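Class II aldolase/adducin domain protein (Pseudomonas syringae pv. phaseolicola 1448A, PDB 3OCR) is of unsettled function but belongs to the class II aldolase/adducin family, in which some relatives are metal-dependent aldolases and others are adducin-like proteins linked to actin. Local coordinates at residues H57-R61 with H112-H116; V23-V27 with V96-T100; L122-L126 with V197-I203. All coordinates share one frame; numbering follows the deposited sequence.

Contact 1. Residues H57-R61 with H112-H116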
loop_
_atom_site.group_PDB
_atom_site.type_symbol
_atom_site.label_atom_id
_atom_site.label_comp_id
_atom_site.label_asym_id
_atom_site.label_seq_id
_atom_site.Cartn_x
_atom_site.Cartn_y
_atom_site.Cartn_z
ATOM N N HIS A 57 -2.634 -3.920 22.705
ATOM C CA HIS A 57 -1.760 -4.603 23.628
ATOM C C HIS A 57 -1.749 -6.097 23.402
ATOM O O HIS A 57 -2.759 -6.680 22.974
ATOM C CB HIS A 57 -2.235 -4.339 25.050
ATOM C CG HIS A 57 -2.330 -2.885 25.387
ATOM N ND1 HIS A 57 -1.224 -2.128 25.709
ATOM C CD2 HIS A 57 -3.389 -2.041 25.420
ATOM C CE1 HIS A 57 -1.600 -0.881 25.929
ATOM N NE2 HIS A 57 -2.906 -0.801 25.759
ATOM N N PHE A 58 -0.600 -6.699 23.681
ATOM C CA PHE A 58 -0.458 -8.161 23.723
ATOM C C PHE A 58 -0.103 -8.563 25.147
ATOM O O PHE A 58 0.828 -8.001 25.722
ATOM C CB PHE A 58 0.673 -8.624 22.801
ATOM C CG PHE A 58 0.468 -8.317 21.347
ATOM C CD1 PHE A 58 -0.784 -7.983 20.843
ATOM C CD2 PHE A 58 1.533 -8.442 20.458
ATOM C CE1 PHE A 58 -0.955 -7.721 19.501
ATOM C CE2 PHE A 58 1.357 -8.189 19.098
ATOM C CZ PHE A 58 0.094 -7.838 18.627
ATOM N N SER A 59 -0.786 -9.560 25.706
ATOM C CA SER A 59 -0.425 -10.039 27.058
ATOM C C SER A 59 -0.041 -11.521 27.030
ATOM O O SER A 59 -0.512 -12.264 26.158
ATOM C CB SER A 59 -1.576 -9.812 28.046
ATOM O OG SER A 59 -2.730 -10.512 27.631
ATOM N N ALA A 60 0.817 -11.928 27.970
ATOM C CA ALA A 60 1.168 -13.331 28.197
ATOM C C ALA A 60 1.206 -13.643 29.689
ATOM O O ALA A 60 1.689 -12.832 30.481
ATOM C CB ALA A 60 2.545 -13.640 27.590
ATOM N N ARG A 61 0.742 -14.830 30.064
ATOM C CA ARG A 61 0.911 -15.298 31.417
ATOM C C ARG A 61 2.376 -15.664 31.694
ATOM O O ARG A 61 3.036 -16.294 30.868
ATOM C CB ARG A 61 0.006 -16.486 31.726
ATOM C CG ARG A 61 0.016 -16.786 33.258
ATOM C CD ARG A 61 -0.734 -18.009 33.585
ATOM N NE ARG A 61 -0.983 -18.191 35.029
ATOM C CZ ARG A 61 -0.131 -18.739 35.898
ATOM N NH1 ARG A 61 1.087 -19.116 35.528
ATOM N NH2 ARG A 61 -0.494 -18.890 37.167
ATOM N N HIS A 112 -7.682 -7.941 28.476
ATOM C CA HIS A 112 -6.728 -9.001 28.715
ATOM C C HIS A 112 -7.039 -9.711 30.028
ATOM O O HIS A 112 -7.133 -10.939 30.063
ATOM C CB HIS A 112 -5.303 -8.438 28.652
ATOM C CG HIS A 112 -4.967 -7.884 27.299
ATOM N ND1 HIS A 112 -4.466 -8.666 26.279
ATOM C CD2 HIS A 112 -5.142 -6.645 26.773
ATOM C CE1 HIS A 112 -4.316 -7.926 25.195
ATOM N NE2 HIS A 112 -4.718 -6.695 25.466
ATOM N N SER A 113 -7.234 -8.922 31.084
ATOM C CA SER A 113 -7.581 -9.434 32.405
ATOM C C SER A 113 -8.865 -10.281 32.382
ATOM O O SER A 113 -8.908 -11.377 32.945
ATOM C CB SER A 113 -7.771 -8.258 33.367
ATOM O OG SER A 113 -8.052 -8.768 34.651
ATOM N N ALA A 114 -9.908 -9.771 31.737
ATOM C CA ALA A 114 -11.182 -10.509 31.665
ATOM C C ALA A 114 -11.002 -11.881 31.013
ATOM O O ALA A 114 -11.512 -12.896 31.521
ATOM C CB ALA A 114 -12.244 -9.696 30.908
ATOM N N ILE A 115 -10.282 -11.922 29.894
ATOM C CA ILE A 115 -10.076 -13.185 29.176
ATOM C C ILE A 115 -9.146 -14.150 29.927
ATOM O O ILE A 115 -9.502 -15.312 30.101
ATOM C CB ILE A 115 -9.597 -12.981 27.699
ATOM C CG1 ILE A 115 -10.542 -12.051 26.917
ATOM C CG2 ILE A 115 -9.467 -14.329 26.982
ATOM C CD1 ILE A 115 -12.048 -12.477 26.909
ATOM N N HIS A 116 -7.977 -13.671 30.373
ATOM C CA HIS A 116 -7.051 -14.496 31.157
ATOM C C HIS A 116 -7.680 -15.137 32.407
ATOM O O HIS A 116 -7.376 -16.284 32.776
ATOM C CB HIS A 116 -5.793 -13.697 31.560
ATOM C CG HIS A 116 -4.768 -13.581 30.468
ATOM N ND1 HIS A 116 -4.141 -14.679 29.913
ATOM C CD2 HIS A 116 -4.244 -12.498 29.847
ATOM C CE1 HIS A 116 -3.288 -14.276 28.988
ATOM N NE2 HIS A 116 -3.341 -12.958 28.919
#
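Torsions on both sides bring one serine hydroxyl between two histidine rings. In Ser59, chi1 of 60° lodges OG between the backbone N and the carbonyl carbon, while the rings of His112 and His116 lie anti to their carbonyl carbons (chi1 -63° and -80°), beside the backbone N; set one helical turn apart, both face the strand. Ser59 OG hydrogen-bonds to His112 ND1 at 2.9 Å and to His116 NE2 at 2.8 Å; in neither pair is the donor settled. The hydroxyl lies in the plane of the His116 ring, at its edge, but meets the His112 ring obliquely. The edge of His112 presses on the backbone, with CE1 3.0 Å from His57 O, and His112 NE2 packs 3.4 Å from His57 CB. One buried hydroxyl fixes two rings, a worked example of how a serine can tie a helix to a sheet. A weak bond of Ser59 OG to Val125 O and another of His116 ND1 to Leu122 O extend the network. Helix 110-118 packs on this face of strands 58-61 and 124-128, where His112 and His116 also touch Val125; on the other face Phe58 and Ala60 touch helix 29-47.

Contact 2. Residues V23-V27 with V96-T100; sequences VRDRV and VDDPT
The flat guanidinium of Arg26 meets the carboxylate of Asp97 along an edge, with Asp97 OD2 lying in the guanidinium plane, and one of its faces is covered by the backbone at Val23, whose CA sits above the centre of the group. Pro99 CG also approaches near the plane, 3.9 Å from Arg26 NH2. The two planes are about 30° apart, and the side chains come from opposite directions to form a side-on, two-pronged salt bridge. Arg26 NE donates to Asp97 OD2 at 2.8 Å in a fairly straight bond, whereas Arg26 NH2 reaches Asp97 OD1 at 2.7 Å with an N-H...O angle of only 136°, the oxygen standing tilted from the guanidinium plane. Each oxygen uses its syn lone pair, the one on the side of its twin, which is how a carboxylate can receive two N-H groups at once. A chi1 of 61° turns the Arg26 chain back across its own helical turn, and its extended run from CG to NE then carries the head group to Asp97. Beside the bridge, Val23 CG2 packs on Pro99 CG at 3.7 Å, the two side chains crossing at about a right angle. The proline is held in a compact turn: Asp98 OD1 accepts from Thr100 N in an Asx turn and from Thr100 OG1 as well. This surface contact fastens the short N-terminal helix 22-26 beside the end of strand 95-97, where Val96 and Asp97 form a classic bulge opposite Lys88 of strand 87-90; Val23 and Val27 also rest on Trp32 of helix 29-47.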
loop_
_atom_site.group_PDB
_atom_site.type_symbol
_atom_site.label_atom_id
_atom_site.label_comp_id
_atom_site.label_asym_id
_atom_site.label_seq_id
_atom_site.Cartn_x
_atom_site.Cartn_y
_atom_site.Cartn_z
ATOM N N VAL A 23 17.003 -7.197 34.820
ATOM C CA VAL A 23 15.716 -7.902 34.757
ATOM C C VAL A 23 15.903 -9.424 34.698
ATOM O O VAL A 23 15.263 -10.155 35.457
ATOM C CB VAL A 23 14.840 -7.442 33.579
ATOM C CG1 VAL A 23 13.613 -8.334 33.457
ATOM C CG2 VAL A 23 14.417 -5.991 33.770
ATOM N N ARG A 24 16.785 -9.888 33.808
ATOM C CA ARG A 24 17.012 -11.326 33.614
ATOM C C ARG A 24 17.671 -11.973 34.845
ATOM O O ARG A 24 17.535 -13.177 35.061
ATOM C CB ARG A 24 17.833 -11.602 32.341
ATOM C CG ARG A 24 17.959 -13.096 31.993
ATOM C CD ARG A 24 18.751 -13.367 30.722
ATOM N NE ARG A 24 18.780 -14.801 30.425
ATOM C CZ ARG A 24 18.995 -15.328 29.219
ATOM N NH1 ARG A 24 19.201 -14.551 28.162
ATOM N NH2 ARG A 24 18.995 -16.643 29.062
ATOM N N ASP A 25 18.359 -11.166 35.652
ATOM C CA ASP A 25 19.021 -11.656 36.864
ATOM C C ASP A 25 18.049 -12.074 37.964
ATOM O O ASP A 25 18.373 -12.934 38.774
ATOM C CB ASP A 25 20.005 -10.608 37.415
ATOM C CG ASP A 25 21.312 -10.548 36.623
ATOM O OD1 ASP A 25 21.389 -11.159 35.533
ATOM O OD2 ASP A 25 22.267 -9.881 37.083
ATOM N N ARG A 26 16.854 -11.482 37.982
ATOM C CA ARG A 26 15.942 -11.655 39.118
ATOM C C ARG A 26 14.650 -12.418 38.793
ATOM O O ARG A 26 13.893 -12.756 39.700
ATOM C CB ARG A 26 15.617 -10.300 39.767
ATOM C CG ARG A 26 14.920 -9.298 38.827
ATOM C CD ARG A 26 14.231 -8.167 39.582
ATOM N NE ARG A 26 13.402 -7.320 38.705
ATOM C CZ ARG A 26 13.816 -6.177 38.155
ATOM N NH1 ARG A 26 15.050 -5.730 38.373
ATOM N NH2 ARG A 26 12.999 -5.471 37.387
ATOM N N VAL A 27 14.400 -12.686 37.511
ATOM C CA VAL A 27 13.204 -13.438 37.097
ATOM C C VAL A 27 13.543 -14.907 36.792
ATOM O O VAL A 27 14.695 -15.242 36.514
ATOM C CB VAL A 27 12.474 -12.763 35.892
ATOM C CG1 VAL A 27 12.146 -11.296 36.201
ATOM C CG2 VAL A 27 13.289 -12.882 34.594
ATOM N N VAL A 96 3.605 -5.483 39.404
ATOM C CA VAL A 96 4.403 -6.358 40.252
ATOM C C VAL A 96 5.880 -6.009 40.033
ATOM O O VAL A 96 6.644 -5.906 40.988
ATOM C CB VAL A 96 4.088 -7.859 40.012
ATOM C CG1 VAL A 96 4.960 -8.753 40.903
ATOM C CG2 VAL A 96 2.606 -8.134 40.278
ATOM N N ASP A 97 6.257 -5.786 38.773
ATOM C CA ASP A 97 7.631 -5.462 38.405
ATOM C C ASP A 97 7.621 -4.578 37.157
ATOM O O ASP A 97 7.358 -5.059 36.061
ATOM C CB ASP A 97 8.400 -6.761 38.121
ATOM C CG ASP A 97 9.917 -6.562 38.075
ATOM O OD1 ASP A 97 10.391 -5.423 37.886
ATOM O OD2 ASP A 97 10.636 -7.570 38.202
ATOM N N ASP A 98 7.894 -3.287 37.332
ATOM C CA ASP A 98 7.919 -2.350 36.211
ATOM C C ASP A 98 9.310 -1.757 36.027
ATOM O O ASP A 98 9.633 -0.736 36.643
ATOM C CB ASP A 98 6.911 -1.221 36.404
ATOM C CG ASP A 98 6.930 -0.208 35.260
ATOM O OD1 ASP A 98 7.603 -0.450 34.226
ATOM O OD2 ASP A 98 6.254 0.837 35.395
ATOM N N PRO A 99 10.126 -2.373 35.154
ATOM C CA PRO A 99 11.497 -1.892 34.941
ATOM C C PRO A 99 11.570 -0.492 34.305
ATOM O O PRO A 99 12.649 0.091 34.266
ATOM C CB PRO A 99 12.093 -2.946 33.988
ATOM C CG PRO A 99 11.219 -4.151 34.147
ATOM C CD PRO A 99 9.846 -3.577 34.349
ATOM N N THR A 100 10.446 0.039 33.817
ATOM C CA THR A 100 10.455 1.338 33.116
ATOM C C THR A 100 10.037 2.528 33.971
ATOM O O THR A 100 10.372 3.670 33.658
ATOM C CB THR A 100 9.527 1.336 31.887
ATOM O OG1 THR A 100 8.158 1.398 32.316
ATOM C CG2 THR A 100 9.732 0.075 31.049
#

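Contact 3. Residues L122-L126 with V197-I203; sequences LQAVL and VSVEHAI
Val197 opens the contact through its backbone: its carbonyl O lies 3.1 Å from Gln123 CG, and the bulge that Gln123 and Ala124 form opposite Gly196 sits directly beside it. Val197 CB points away from the strand, and the backbone N of Val197 donates to His201 ND1 in the plane of that ring. Ser198 follows as the N-cap of helix 199-219, its OG accepting from His201 N at 2.9 Å. Two bonds to His201, one to its ring and one to its backbone, therefore shape the chain just as it leaves the sheet, while Ser198 O rests over Ala124 CB. In Val199 the branch anti to the carbonyl carbon, CG2, leans alongside Ala124 CB at 4.1 Å. The helix then turns, and Ala202 aims its methyl at the strand: Ala202 CB lies 4.0 Å from Ala124 CB and 3.7 Å from Leu126 CD1. That same leucine methyl touches the helix backbone, with Leu126 CD1 3.5 Å from Ala202 O. Ile203 completes the walk. Its CG1 lies anti to the carbonyl carbon (chi1 -81°), and a bent chi2 of -67° then brings CD1 to 3.5 Å from Leu126 CD1, methyl against methyl.

The short helix and strand segments run roughly parallel, their directions 29° apart, with only 7.8 Å between their axes, and the two small alanines, Ala124 and Ala202, are consistent with so close an approach. From its other sides the helix start is covered by Trp257 and Leu260 of helix 251-265 and by Ala41 of helix 29-47. No hydrogen bond crosses between the two segments. Cohesion is largely apolar, with backbone pairing of Ala124 to Gly196 just before 197-203; the polar bonds stay local, and the Ser198 cap marks the start of the helix, a division of labour.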
loop_
_atom_site.group_PDB
_atom_site.type_symbol
_atom_site.label_atom_id
_atom_site.label_comp_id
_atom_site.label_asym_id
_atom_site.label_seq_id
_atom_site.Cartn_x
_atom_site.Cartn_y
_atom_site.Cartn_z
ATOM N N LEU A 122 -5.547 -20.125 28.034
ATOM C CA LEU A 122 -4.973 -19.137 27.120
ATOM C C LEU A 122 -3.808 -18.425 27.805
ATOM O O LEU A 122 -4.002 -17.647 28.740
ATOM C CB LEU A 122 -6.026 -18.174 26.581
ATOM C CG LEU A 122 -7.217 -18.830 25.851
ATOM C CD1 LEU A 122 -8.254 -17.770 25.490
ATOM C CD2 LEU A 122 -6.792 -19.637 24.581
ATOM N N GLN A 123 -2.597 -18.749 27.367
ATOM C CA GLN A 123 -1.387 -18.182 27.934
ATOM C C GLN A 123 -1.034 -16.845 27.257
ATOM O O GLN A 123 -0.115 -16.137 27.699
ATOM C CB GLN A 123 -0.230 -19.151 27.770
ATOM C CG GLN A 123 -0.455 -20.544 28.434
ATOM C CD GLN A 123 -0.619 -20.461 29.925
ATOM O OE1 GLN A 123 -1.681 -20.809 30.454
ATOM N NE2 GLN A 123 0.414 -19.978 30.626
ATOM N N ALA A 124 -1.747 -16.502 26.187
ATOM C CA ALA A 124 -1.476 -15.242 25.484
ATOM C C ALA A 124 -2.743 -14.707 24.886
ATOM O O ALA A 124 -3.547 -15.486 24.380
ATOM C CB ALA A 124 -0.430 -15.422 24.413
ATOM N N VAL A 125 -2.919 -13.383 24.968
ATOM C CA VAL A 125 -4.104 -12.723 24.404
ATOM C C VAL A 125 -3.642 -11.499 23.617
ATOM O O VAL A 125 -3.002 -10.592 24.175
ATOM C CB VAL A 125 -5.140 -12.322 25.487
ATOM C CG1 VAL A 125 -6.369 -11.597 24.850
ATOM C CG2 VAL A 125 -5.597 -13.563 26.296
ATOM N N LEU A 126 -3.956 -11.494 22.329
ATOM C CA LEU A 126 -3.576 -10.423 21.416
ATOM C C LEU A 126 -4.762 -9.638 20.934
ATOM O O LEU A 126 -5.776 -10.205 20.517
ATOM C CB LEU A 126 -2.877 -11.022 20.205
ATOM C CG LEU A 126 -1.762 -12.051 20.470
ATOM C CD1 LEU A 126 -1.199 -12.590 19.159
ATOM C CD2 LEU A 126 -0.651 -11.510 21.352
ATOM N N VAL A 197 -2.393 -20.992 23.365
ATOM C CA VAL A 197 -1.828 -21.771 24.458
ATOM C C VAL A 197 -0.380 -21.313 24.678
ATOM O O VAL A 197 0.288 -21.737 25.619
ATOM C CB VAL A 197 -1.877 -23.292 24.162
ATOM C CG1 VAL A 197 -3.331 -23.754 23.900
ATOM C CG2 VAL A 197 -0.976 -23.648 22.986
ATOM N N SER A 198 0.085 -20.440 23.781
ATOM C CA SER A 198 1.427 -19.863 23.860
ATOM C C SER A 198 1.372 -18.582 23.046
ATOM O O SER A 198 0.410 -18.362 22.305
ATOM C CB SER A 198 2.445 -20.825 23.243
ATOM O OG SER A 198 2.185 -21.009 21.858
ATOM N N VAL A 199 2.393 -17.744 23.182
ATOM C CA VAL A 199 2.561 -16.558 22.339
ATOM C C VAL A 199 2.631 -16.982 20.856
ATOM O O VAL A 199 2.003 -16.371 19.994
ATOM C CB VAL A 199 3.842 -15.761 22.748
ATOM C CG1 VAL A 199 4.186 -14.689 21.706
ATOM C CG2 VAL A 199 3.667 -15.134 24.143
ATOM N N GLU A 200 3.343 -18.067 20.586
ATOM C CA GLU A 200 3.525 -18.570 19.218
ATOM C C GLU A 200 2.175 -18.959 18.595
ATOM O O GLU A 200 1.873 -18.609 17.453
ATOM C CB GLU A 200 4.468 -19.761 19.197
ATOM C CG GLU A 200 5.853 -19.507 19.859
ATOM C CD GLU A 200 5.933 -19.971 21.308
ATOM O OE1 GLU A 200 5.213 -19.427 22.172
ATOM O OE2 GLU A 200 6.749 -20.868 21.586
ATOM N N HIS A 201 1.383 -19.698 19.353
ATOM C CA HIS A 201 0.063 -20.121 18.867
ATOM C C HIS A 201 -0.867 -18.916 18.581
ATOM O O HIS A 201 -1.543 -18.870 17.535
ATOM C CB HIS A 201 -0.553 -21.107 19.877
ATOM C CG HIS A 201 -1.937 -21.556 19.513
ATOM N ND1 HIS A 201 -2.896 -21.845 20.460
ATOM C CD2 HIS A 201 -2.526 -21.751 18.307
ATOM C CE1 HIS A 201 -4.020 -22.201 19.852
ATOM N NE2 HIS A 201 -3.822 -22.143 18.543
ATOM N N ALA A 202 -0.912 -17.959 19.517
ATOM C CA ALA A 202 -1.710 -16.747 19.376
ATOM C C ALA A 202 -1.285 -15.935 18.157
ATOM O O ALA A 202 -2.116 -15.444 17.401
ATOM C CB ALA A 202 -1.651 -15.884 20.679
ATOM N N ILE A 203 0.022 -15.809 17.971
ATOM C CA ILE A 203 0.540 -15.053 16.860
ATOM C C ILE A 203 0.259 -15.732 15.519
ATOM O O ILE A 203 0.024 -15.033 14.519
ATOM C CB ILE A 203 2.083 -14.818 17.033
ATOM C CG1 ILE A 203 2.334 -13.651 17.995
ATOM C CG2 ILE A 203 2.727 -14.568 15.691
ATOM C CD1 ILE A 203 1.905 -12.231 17.500
#

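Overall arrangement
All three contacts reach one mixed sheet. Contacts 1 and 3 lie about 9 Å apart, centre to centre, and touch, because strands 58-61 and 124-128 are neighbours in it: Ser59 and Arg61 bond through their backbones to Val125 and Gln123. Contact 1 sets helix 110-118 on one face of these strands and contact 3 sets helix 199-219 on the other, giving the layered helix-sheet-helix core of the family domain. Contact 2 is peripheral, at the outermost strand 95-97, its centre about 19 Å from that of contact 1 and 22 Å from that of contact 3. Along the chain contacts 1 and 2 interleave and contact 3 follows. Two contacts thus build the buried core; the third ties helix 22-26 to its edge.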